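Side-chain contacts in DNA-binding response regulator (PDB 6JQS), which probably binds DNA through a LuxR/GerE-type helix-turn-helix domain and regulates transcription in a spore-forming bacterium: residues A[10-14]-A[15-19]; A[19-22]-A[23-27]; A[28-31]-A[32-36]; A[64-68]-A[69-73]. All blocks are in the same frame, centred on the assembly; numbering follows the deposited sequence.

All four contacts are local, each within one helix or at one of its ends, and together they mark out part of a small LuxR-type helix-turn-helix domain. Contacts 1 and 2 cover the start and the finish of helix 14-24, share Ile19 and have centres about 12 Å apart. Contact 3 takes in the whole of the next helix, 29-36, from its N-cap onward, and packs against contact 2, with about 9 Å between centres. Contact 4 closes helix 59-68; its tail returns to helix 14-24, joining contact 1 through the Arg17–Glu71 salt bridge and contact 2 through Gln21 and Ser73. Contacts 3 and 4 do not touch; they lie on opposite sides of the chain's centre, about 21 Å apart between centres.

Contact 1 (A[10-14]-A[15-19]); sequences SLLTG and REREI
Thr13 and Glu16 exchange two hydrogen bonds at the start of helix 14-24, a capping box with Thr13 as N-cap. Glu16 N gives a nearly straight bond (177°) to Thr13 OG1 at 3.1 Å. In return, Thr13 N donates to Glu16 OE1 at 3.0 Å, on the anti lone pair, turned from the other carboxylate oxygen. The Thr13 hydroxyl can accept because chi1 of 75° sets OG1 between the backbone N and the carbonyl carbon, while the Glu16 chain runs extended back to the N-cap. The two side chains cross at about a right angle. Glu16 is buried, and its OE2 makes a weak bond to Thr50 in helix 40-54. Backbone bonds from Arg17 N to Thr13 O and from Glu18 N to Gly14 O begin the helical ladder.

Before the cap, Ser10 OG accepts from Leu12 N at 3.2 Å, an ST turn. Arg17 NH2 comes within 2.8 Å of Ser10 OG, but at a poor angle for a hydrogen bond; the stronger partner of both side chains is Glu71, which meets Arg17 NE in a salt bridge and Ser10 OG in a hydrogen bond. A water donates to Gly14 O and is weakly held by Arg17 NH1. Apolar contact is modest: Leu12 CD1 lies 4.0 Å from Arg17 CB, and Leu12 CB lies 3.9 Å from Glu16 CB.

With OE1 engaged by the Thr13 amide and the carboxylate next to the positive helix N-terminus, Glu16 would be expected to remain ionised despite its burial.

Contact 2 (A[19-22]-A[23-27]); sequences IFQL and LVRDY
Phe20 and Leu23 lie side by side, pointing the same way, on the last turns of helix 14-24, which a Schellman motif ends at Asp26. Leu23 CD1 sits over one face of the Phe20 ring, 4.3 Å from its centroid, a CH-pi contact. The ring also meets Leu66 of helix 59-68, while Leu23 touches Ile47 of helix 40-54.

Gln21 and Arg25 cross, their amide and guanidinium planes only 14° apart. Gln21 CG is the atom that covers a guanidinium face, toward its rim, 3.3 Å from Arg25 NH2. Bending at chi2 (60°) brings the Gln21 amide round beside the next turn, with NE2 3.7 Å from Val24 CB; NE2 donates to Ser73 O in the C-terminal tail. Arg25 NH2 in turn hydrogen-bonds Asp75 O at the chain's end.

Leu22 CD2 stands over one face of the Tyr27 ring, offset toward the rim, and Leu22 CB is 4.0 Å from Tyr27 CG. This pairing follows from the Schellman turn, in which the positive phi of Asp26 swings the chain round and Asp26 N bonds Leu23 O. The outer bond of the motif runs from Tyr27 N to Leu22 O, 3.2 Å long.

Contact 3 (A[28-31]-A[32-36]); sequences STKD and ISIQL
The planar carbonyl group of Lys30 receives two donors from the next turn, Ser33 OG and Ile34 N, each lying somewhat off its plane. The hydroxyl bond is the shorter, 2.7 Å from Ser33 OG to Lys30 O, with its donor tilted 21° out of the plane and the C=O...O angle bent to 126°. Ile34 N comes in more nearly end-on, at 3.2 Å from Lys30 O. Ser33 reaches the carbonyl because chi1 of 64° sets OG between its own backbone N and carbonyl carbon, folded back over the preceding turn. The helix itself thus takes up the hydroxyl proton, although the residue is buried.

The neighbouring carbonyls show the regular helical pattern: Ile32 N bonds Ser28 O, Ser33 N bonds Thr29 O, and Gln35 N bonds Asp31 O at 3.0 Å. Ile32 CG1 lies close to Ser28 O, at 3.1 Å, as its side chain turns toward Leu22, Leu23 and Tyr27. Ile34 CG1 lies against Lys30 O.

At the helix start, Asp31 N donates to Ser28 OG at 3.0 Å, while Ser28 N returns only a weak bond to Asp31 OD2. The Asp31 carboxylate therefore stands at the helix N-terminus, where the dipole probably stabilises its charge. Thr29 OG1 bonds Glu40 of helix 40-54, tying the first turn to the following helix. The Ser28–Asp31 pairing is a capping box, opening helix 29-36, which, as in relatives of the GerE family, is probably the first helix of the helix-turn-helix, with helix 40-54 as the DNA-recognition helix.

Contact 4 (A[64-68]-A[69-73]); sequences LELLR and LGELS
In Leu72, CG stands opposite the carbonyl carbon (chi1 -60°) and CD1 reaches 3.6 Å from Leu66 CB; Leu66 has nearly the same first torsion (-63°), and its CD1 lies 4.1 Å from Leu72 CD1. Leu66 lies on helix 59-68, whereas Leu72 has come back round the turn that follows it, with both side chains packed beside Phe20 of helix 14-24. Leu67 CD2 reaches Leu72 CB at 3.9 Å and also lies on the Leu72 carbonyl oxygen.

The reversal that makes this possible is a Schellman motif at Gly70, whose phi is 79°. Glu71 N bonds Leu66 O at 2.9 Å, and Gly70 N bonds Leu67 O at 3.2 Å, approaching from above the carbonyl plane. Leu69 N still bonds Glu65 O, with Leu69 CG resting on that same oxygen.

On the helix surface, Arg68 NH1 makes a salt bridge to Glu65 OE2, 2.9 Å long, on the anti side of the carboxylate; Leu64 CB lies over one guanidinium face.

Polar closure at the helix end and leucine packing work together: the turn satisfies Leu66 O and Leu67 O while delivering Leu72 to the core and Glu71 to its partners Arg17 and Ser10.

Contact 1 (A[10-14]-A[15-19])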
loop_
_atom_site.group_PDB
_atom_site.type_symbol
_atom_site.label_atom_id
_atom_site.label_comp_id
_atom_site.label_asym_id
_atom_site.label_seq_id
_atom_site.Cartn_x
_atom_site.Cartn_y
_atom_site.Cartn_z
ATOM N N SER A 10 5.282 -11.741 7.325
ATOM C CA SER A 10 4.174 -10.776 7.101
ATOM C C SER A 10 3.228 -11.292 6.000
ATOM O O SER A 10 3.543 -12.327 5.383
ATOM C CB SER A 10 4.751 -9.413 6.786
ATOM O OG SER A 10 3.732 -8.461 6.527
ATOM N N LEU A 11 2.098 -10.611 5.796
ATOM C CA LEU A 11 1.093 -10.882 4.725
ATOM C C LEU A 11 1.479 -10.068 3.485
ATOM O O LEU A 11 1.035 -10.416 2.382
ATOM C CB LEU A 11 -0.295 -10.481 5.240
ATOM C CG LEU A 11 -1.498 -11.259 4.707
ATOM C CD1 LEU A 11 -1.244 -12.762 4.708
ATOM C CD2 LEU A 11 -2.745 -10.921 5.517
ATOM N N LEU A 12 2.280 -9.020 3.688
ATOM C CA LEU A 12 2.820 -8.126 2.629
ATOM C C LEU A 12 4.330 -8.300 2.543
ATOM O O LEU A 12 4.973 -8.539 3.596
ATOM C CB LEU A 12 2.595 -6.652 2.972
ATOM C CG LEU A 12 1.259 -6.246 3.567
ATOM C CD1 LEU A 12 1.440 -4.971 4.383
ATOM C CD2 LEU A 12 0.244 -6.052 2.455
ATOM N N THR A 13 4.876 -8.012 1.366
ATOM C CA THR A 13 6.314 -7.732 1.168
ATOM C C THR A 13 6.590 -6.361 1.774
ATOM O O THR A 13 5.585 -5.606 1.953
ATOM C CB THR A 13 6.696 -7.767 -0.324
ATOM O OG1 THR A 13 6.218 -6.569 -0.944
ATOM C CG2 THR A 13 6.129 -8.982 -1.026
ATOM N N GLY A 14 7.862 -6.111 2.111
ATOM C CA GLY A 14 8.423 -4.809 2.491
ATOM C C GLY A 14 8.005 -3.723 1.510
ATOM O O GLY A 14 7.684 -2.594 1.937
ATOM N N ARG A 15 8.010 -4.028 0.211
ATOM C CA ARG A 15 7.682 -3.007 -0.811
ATOM C C ARG A 15 6.214 -2.612 -0.665
ATOM O O ARG A 15 5.995 -1.423 -0.645
ATOM C CB ARG A 15 8.001 -3.500 -2.223
ATOM C CG ARG A 15 7.583 -2.505 -3.288
ATOM C CD ARG A 15 8.449 -2.612 -4.520
ATOM N NE ARG A 15 9.726 -1.916 -4.371
ATOM C CZ ARG A 15 10.747 -2.065 -5.218
ATOM N NH1 ARG A 15 11.886 -1.413 -5.023
ATOM N NH2 ARG A 15 10.630 -2.889 -6.249
ATOM N N GLU A 16 5.285 -3.581 -0.630
ATOM C CA GLU A 16 3.817 -3.393 -0.479
ATOM C C GLU A 16 3.562 -2.585 0.802
ATOM O O GLU A 16 2.819 -1.635 0.746
ATOM C CB GLU A 16 3.087 -4.738 -0.422
ATOM C CG GLU A 16 2.835 -5.443 -1.771
ATOM C CD GLU A 16 2.317 -6.884 -1.632
ATOM O OE1 GLU A 16 2.711 -7.509 -0.628
ATOM O OE2 GLU A 16 1.438 -7.368 -2.468
ATOM N N ARG A 17 4.191 -2.941 1.924
ATOM C CA ARG A 17 4.020 -2.173 3.198
ATOM C C ARG A 17 4.509 -0.733 3.011
ATOM O O ARG A 17 3.818 0.185 3.433
ATOM C CB ARG A 17 4.776 -2.828 4.366
ATOM C CG ARG A 17 4.604 -2.074 5.683
ATOM C CD ARG A 17 5.423 -2.615 6.862
ATOM N NE ARG A 17 5.130 -4.020 7.092
ATOM C CZ ARG A 17 5.819 -5.034 6.560
ATOM N NH1 ARG A 17 6.855 -4.809 5.771
ATOM N NH2 ARG A 17 5.467 -6.279 6.809
ATOM N N GLU A 18 5.629 -0.509 2.334
ATOM C CA GLU A 18 6.132 0.872 2.128
ATOM C C GLU A 18 5.169 1.645 1.234
ATOM O O GLU A 18 5.049 2.855 1.422
ATOM C CB GLU A 18 7.466 0.976 1.390
ATOM C CG GLU A 18 8.686 0.459 2.128
ATOM C CD GLU A 18 9.870 0.420 1.161
ATOM O OE1 GLU A 18 10.251 -0.687 0.721
ATOM O OE2 GLU A 18 10.375 1.513 0.813
ATOM N N ILE A 19 4.624 1.024 0.191
ATOM C CA ILE A 19 3.630 1.734 -0.657
ATOM C C ILE A 19 2.418 2.204 0.180
ATOM O O ILE A 19 1.958 3.370 -0.011
ATOM C CB ILE A 19 3.204 0.876 -1.855
ATOM C CG1 ILE A 19 4.350 0.727 -2.857
ATOM C CG2 ILE A 19 1.942 1.476 -2.471
ATOM C CD1 ILE A 19 4.152 -0.434 -3.855
HETATM O O HOH W 1 8.419 -1.849 4.816
#

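Contact 2 (A[19-22]-A[23-27])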
loop_
_atom_site.group_PDB
_atom_site.type_symbol
_atom_site.label_atom_id
_atom_site.label_comp_id
_atom_site.label_asym_id
_atom_site.label_seq_id
_atom_site.Cartn_x
_atom_site.Cartn_y
_atom_site.Cartn_z
ATOM N N ILE A 19 4.624 1.024 0.191
ATOM C CA ILE A 19 3.630 1.734 -0.657
ATOM C C ILE A 19 2.418 2.204 0.180
ATOM O O ILE A 19 1.958 3.370 -0.011
ATOM C CB ILE A 19 3.204 0.876 -1.855
ATOM C CG1 ILE A 19 4.350 0.727 -2.857
ATOM C CG2 ILE A 19 1.942 1.476 -2.471
ATOM C CD1 ILE A 19 4.152 -0.434 -3.855
ATOM N N PHE A 20 1.823 1.327 0.972
ATOM C CA PHE A 20 0.619 1.653 1.768
ATOM C C PHE A 20 0.992 2.655 2.880
ATOM O O PHE A 20 0.115 3.478 3.195
ATOM C CB PHE A 20 -0.063 0.402 2.306
ATOM C CG PHE A 20 -0.931 -0.285 1.287
ATOM C CD1 PHE A 20 -2.234 0.120 1.118
ATOM C CD2 PHE A 20 -0.407 -1.183 0.373
ATOM C CE1 PHE A 20 -3.024 -0.384 0.095
ATOM C CE2 PHE A 20 -1.218 -1.719 -0.633
ATOM C CZ PHE A 20 -2.514 -1.310 -0.763
ATOM N N GLN A 21 2.175 2.568 3.497
ATOM C CA GLN A 21 2.591 3.609 4.502
ATOM C C GLN A 21 2.632 4.989 3.837
ATOM O O GLN A 21 2.260 5.966 4.470
ATOM C CB GLN A 21 3.933 3.258 5.159
ATOM C CG GLN A 21 4.211 4.124 6.384
ATOM C CD GLN A 21 3.153 3.963 7.465
ATOM O OE1 GLN A 21 3.108 2.977 8.185
ATOM N NE2 GLN A 21 2.195 4.864 7.487
ATOM N N LEU A 22 3.015 5.095 2.564
ATOM C CA LEU A 22 2.987 6.385 1.850
ATOM C C LEU A 22 1.579 6.809 1.461
ATOM O O LEU A 22 1.355 8.039 1.458
ATOM C CB LEU A 22 3.939 6.367 0.632
ATOM C CG LEU A 22 5.408 6.075 0.961
ATOM C CD1 LEU A 22 6.286 6.219 -0.281
ATOM C CD2 LEU A 22 5.945 6.987 2.055
ATOM N N LEU A 23 0.668 5.900 1.067
ATOM C CA LEU A 23 -0.744 6.281 0.875
ATOM C C LEU A 23 -1.286 6.850 2.196
ATOM O O LEU A 23 -1.953 7.840 2.207
ATOM C CB LEU A 23 -1.546 5.058 0.437
ATOM C CG LEU A 23 -1.272 4.590 -0.992
ATOM C CD1 LEU A 23 -1.931 3.235 -1.215
ATOM C CD2 LEU A 23 -1.766 5.614 -1.990
ATOM N N VAL A 24 -1.002 6.222 3.324
ATOM C CA VAL A 24 -1.489 6.838 4.602
ATOM C C VAL A 24 -1.074 8.315 4.638
ATOM O O VAL A 24 -1.882 9.185 5.123
ATOM C CB VAL A 24 -0.932 6.023 5.777
ATOM C CG1 VAL A 24 -1.062 6.790 7.067
ATOM C CG2 VAL A 24 -1.630 4.691 5.841
ATOM N N ARG A 25 0.134 8.644 4.150
ATOM C CA ARG A 25 0.703 10.015 4.206
ATOM C C ARG A 25 0.246 10.864 3.017
ATOM O O ARG A 25 0.827 11.912 2.810
ATOM C CB ARG A 25 2.228 9.944 4.261
ATOM C CG ARG A 25 2.729 9.315 5.543
ATOM C CD ARG A 25 4.212 9.318 5.679
ATOM N NE ARG A 25 4.472 8.393 6.769
ATOM C CZ ARG A 25 5.476 7.535 6.827
ATOM N NH1 ARG A 25 6.362 7.466 5.853
ATOM N NH2 ARG A 25 5.568 6.719 7.867
ATOM N N ASP A 26 -0.784 10.454 2.302
ATOM C CA ASP A 26 -1.477 11.245 1.255
ATOM C C ASP A 26 -0.564 11.436 0.033
ATOM O O ASP A 26 -0.818 12.388 -0.712
ATOM C CB ASP A 26 -2.072 12.555 1.802
ATOM C CG ASP A 26 -3.172 13.178 0.940
ATOM O OD1 ASP A 26 -3.879 12.429 0.179
ATOM O OD2 ASP A 26 -3.310 14.420 0.994
ATOM N N TYR A 27 0.392 10.533 -0.210
ATOM C CA TYR A 27 1.200 10.495 -1.469
ATOM C C TYR A 27 0.314 9.976 -2.598
ATOM O O TYR A 27 -0.478 9.056 -2.380
ATOM C CB TYR A 27 2.421 9.595 -1.354
ATOM C CG TYR A 27 3.587 10.187 -0.619
ATOM C CD1 TYR A 27 3.498 10.481 0.730
ATOM C CD2 TYR A 27 4.805 10.392 -1.250
ATOM C CE1 TYR A 27 4.566 11.016 1.427
ATOM C CE2 TYR A 27 5.893 10.914 -0.564
ATOM C CZ TYR A 27 5.763 11.240 0.777
ATOM O OH TYR A 27 6.810 11.758 1.479
#

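Contact 3 (A[28-31]-A[32-36])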
loop_
_atom_site.group_PDB
_atom_site.type_symbol
_atom_site.label_atom_id
_atom_site.label_comp_id
_atom_site.label_asym_id
_atom_site.label_seq_id
_atom_site.Cartn_x
_atom_site.Cartn_y
_atom_site.Cartn_z
ATOM N N SER A 28 0.420 10.588 -3.765
ATOM C CA SER A 28 -0.098 10.044 -5.036
ATOM C C SER A 28 0.753 8.843 -5.474
ATOM O O SER A 28 1.910 8.695 -5.045
ATOM C CB SER A 28 -0.070 11.109 -6.100
ATOM O OG SER A 28 1.281 11.427 -6.378
ATOM N N THR A 29 0.226 8.002 -6.349
ATOM C CA THR A 29 0.971 6.822 -6.854
ATOM C C THR A 29 2.219 7.338 -7.593
ATOM O O THR A 29 3.269 6.724 -7.447
ATOM C CB THR A 29 -0.005 5.883 -7.568
ATOM O OG1 THR A 29 -0.672 6.574 -8.621
ATOM C CG2 THR A 29 -1.033 5.335 -6.600
ATOM N N LYS A 30 2.138 8.533 -8.193
ATOM C CA LYS A 30 3.240 9.194 -8.938
ATOM C C LYS A 30 4.343 9.614 -7.971
ATOM O O LYS A 30 5.462 9.191 -8.202
ATOM C CB LYS A 30 2.732 10.380 -9.758
ATOM C CG LYS A 30 3.832 11.174 -10.448
ATOM C CD LYS A 30 3.455 11.584 -11.862
ATOM C CE LYS A 30 4.650 12.072 -12.656
ATOM N NZ LYS A 30 5.173 13.351 -12.113
ATOM N N ASP A 31 4.017 10.305 -6.872
ATOM C CA ASP A 31 4.983 10.602 -5.770
ATOM C C ASP A 31 5.628 9.309 -5.264
ATOM O O ASP A 31 6.855 9.302 -4.988
ATOM C CB ASP A 31 4.313 11.355 -4.607
ATOM C CG ASP A 31 3.637 12.674 -4.975
ATOM O OD1 ASP A 31 4.050 13.285 -6.002
ATOM O OD2 ASP A 31 2.696 13.090 -4.229
ATOM N N ILE A 32 4.840 8.253 -5.035
ATOM C CA ILE A 32 5.344 6.985 -4.420
ATOM C C ILE A 32 6.393 6.352 -5.366
ATOM O O ILE A 32 7.424 5.778 -4.898
ATOM C CB ILE A 32 4.165 6.029 -4.118
ATOM C CG1 ILE A 32 3.196 6.619 -3.076
ATOM C CG2 ILE A 32 4.672 4.660 -3.685
ATOM C CD1 ILE A 32 2.102 5.673 -2.617
ATOM N N SER A 33 6.108 6.376 -6.660
ATOM C CA SER A 33 6.948 5.689 -7.672
ATOM C C SER A 33 8.309 6.400 -7.732
ATOM O O SER A 33 9.338 5.703 -7.675
ATOM C CB SER A 33 6.245 5.655 -8.986
ATOM O OG SER A 33 6.064 6.949 -9.485
ATOM N N ILE A 34 8.294 7.738 -7.725
ATOM C CA ILE A 34 9.512 8.598 -7.617
ATOM C C ILE A 34 10.279 8.206 -6.342
ATOM O O ILE A 34 11.411 7.727 -6.469
ATOM C CB ILE A 34 9.137 10.091 -7.685
ATOM C CG1 ILE A 34 8.629 10.449 -9.086
ATOM C CG2 ILE A 34 10.300 10.971 -7.253
ATOM C CD1 ILE A 34 8.101 11.857 -9.226
ATOM N N GLN A 35 9.677 8.319 -5.158
ATOM C CA GLN A 35 10.393 8.037 -3.885
ATOM C C GLN A 35 10.978 6.621 -3.857
ATOM O O GLN A 35 12.086 6.483 -3.342
ATOM C CB GLN A 35 9.493 8.216 -2.668
ATOM C CG GLN A 35 10.296 8.152 -1.374
ATOM C CD GLN A 35 9.502 8.634 -0.191
ATOM O OE1 GLN A 35 8.672 9.537 -0.303
ATOM N NE2 GLN A 35 9.734 8.007 0.950
ATOM N N LEU A 36 10.257 5.585 -4.314
ATOM C CA LEU A 36 10.750 4.172 -4.225
ATOM C C LEU A 36 11.524 3.773 -5.500
ATOM O O LEU A 36 12.124 2.703 -5.502
ATOM C CB LEU A 36 9.579 3.225 -3.963
ATOM C CG LEU A 36 8.747 3.504 -2.706
ATOM C CD1 LEU A 36 7.604 2.508 -2.608
ATOM C CD2 LEU A 36 9.585 3.450 -1.435
#

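Contact 4 (A[64-68]-A[69-73])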
loop_
_atom_site.group_PDB
_atom_site.type_symbol
_atom_site.label_atom_id
_atom_site.label_comp_id
_atom_site.label_asym_id
_atom_site.label_seq_id
_atom_site.Cartn_x
_atom_site.Cartn_y
_atom_site.Cartn_z
ATOM N N LEU A 64 -7.236 0.494 6.117
ATOM C CA LEU A 64 -7.880 0.257 7.433
ATOM C C LEU A 64 -7.605 -1.195 7.820
ATOM O O LEU A 64 -7.325 -1.429 9.026
ATOM C CB LEU A 64 -9.373 0.592 7.400
ATOM C CG LEU A 64 -9.702 2.066 7.105
ATOM C CD1 LEU A 64 -11.174 2.245 6.875
ATOM C CD2 LEU A 64 -9.229 2.987 8.225
ATOM N N GLU A 65 -7.642 -2.142 6.870
ATOM C CA GLU A 65 -7.333 -3.577 7.177
ATOM C C GLU A 65 -5.907 -3.742 7.701
ATOM O O GLU A 65 -5.727 -4.425 8.769
ATOM C CB GLU A 65 -7.589 -4.501 5.984
ATOM C CG GLU A 65 -9.037 -4.906 5.903
ATOM C CD GLU A 65 -9.546 -5.748 7.069
ATOM O OE1 GLU A 65 -9.064 -6.912 7.236
ATOM O OE2 GLU A 65 -10.400 -5.251 7.809
ATOM N N LEU A 66 -4.961 -3.057 7.067
ATOM C CA LEU A 66 -3.515 -3.133 7.387
ATOM C C LEU A 66 -3.236 -2.350 8.691
ATOM O O LEU A 66 -2.381 -2.809 9.454
ATOM C CB LEU A 66 -2.678 -2.634 6.218
ATOM C CG LEU A 66 -2.778 -3.430 4.911
ATOM C CD1 LEU A 66 -2.063 -2.694 3.801
ATOM C CD2 LEU A 66 -2.216 -4.826 5.098
ATOM N N LEU A 67 -3.937 -1.250 8.987
ATOM C CA LEU A 67 -3.888 -0.622 10.357
ATOM C C LEU A 67 -4.441 -1.611 11.389
ATOM O O LEU A 67 -3.803 -1.755 12.467
ATOM C CB LEU A 67 -4.673 0.698 10.413
ATOM C CG LEU A 67 -4.073 1.862 9.629
ATOM C CD1 LEU A 67 -5.122 2.920 9.345
ATOM C CD2 LEU A 67 -2.845 2.445 10.354
ATOM N N ARG A 68 -5.552 -2.301 11.118
ATOM C CA ARG A 68 -6.150 -3.261 12.093
ATOM C C ARG A 68 -5.199 -4.434 12.349
ATOM O O ARG A 68 -5.227 -4.989 13.446
ATOM C CB ARG A 68 -7.449 -3.854 11.551
ATOM C CG ARG A 68 -8.639 -2.925 11.662
ATOM C CD ARG A 68 -9.759 -3.359 10.757
ATOM N NE ARG A 68 -10.731 -2.294 10.704
ATOM C CZ ARG A 68 -11.410 -1.918 9.599
ATOM N NH1 ARG A 68 -11.236 -2.506 8.438
ATOM N NH2 ARG A 68 -12.254 -0.914 9.659
ATOM N N LEU A 69 -4.384 -4.796 11.365
ATOM C CA LEU A 69 -3.443 -5.953 11.455
ATOM C C LEU A 69 -2.102 -5.545 12.072
ATOM O O LEU A 69 -1.243 -6.423 12.160
ATOM C CB LEU A 69 -3.165 -6.519 10.060
ATOM C CG LEU A 69 -4.271 -7.357 9.420
ATOM C CD1 LEU A 69 -3.885 -7.698 7.990
ATOM C CD2 LEU A 69 -4.549 -8.625 10.189
ATOM N N GLY A 70 -1.880 -4.265 12.351
ATOM C CA GLY A 70 -0.624 -3.741 12.919
ATOM C C GLY A 70 0.480 -3.578 11.887
ATOM O O GLY A 70 1.607 -3.319 12.300
ATOM N N GLU A 71 0.171 -3.624 10.581
ATOM C CA GLU A 71 1.182 -3.504 9.507
ATOM C C GLU A 71 1.564 -2.067 9.173
ATOM O O GLU A 71 2.620 -1.876 8.534
ATOM C CB GLU A 71 0.671 -4.175 8.226
ATOM C CG GLU A 71 0.701 -5.668 8.325
ATOM C CD GLU A 71 2.095 -6.294 8.450
ATOM O OE1 GLU A 71 2.155 -7.509 8.711
ATOM O OE2 GLU A 71 3.122 -5.574 8.326
ATOM N N LEU A 72 0.711 -1.095 9.477
ATOM C CA LEU A 72 0.955 0.324 9.162
ATOM C C LEU A 72 0.828 1.118 10.479
ATOM O O LEU A 72 0.089 0.678 11.335
ATOM C CB LEU A 72 -0.081 0.822 8.147
ATOM C CG LEU A 72 -0.131 0.122 6.778
ATOM C CD1 LEU A 72 -1.296 0.685 5.962
ATOM C CD2 LEU A 72 1.158 0.287 6.031
ATOM N N SER A 73 1.392 2.305 10.520
ATOM C CA SER A 73 1.077 3.321 11.558
ATOM C C SER A 73 0.256 4.431 10.923
ATOM O O SER A 73 0.500 4.746 9.761
ATOM C CB SER A 73 2.311 3.904 12.144
ATOM O OG SER A 73 3.183 4.300 11.105
#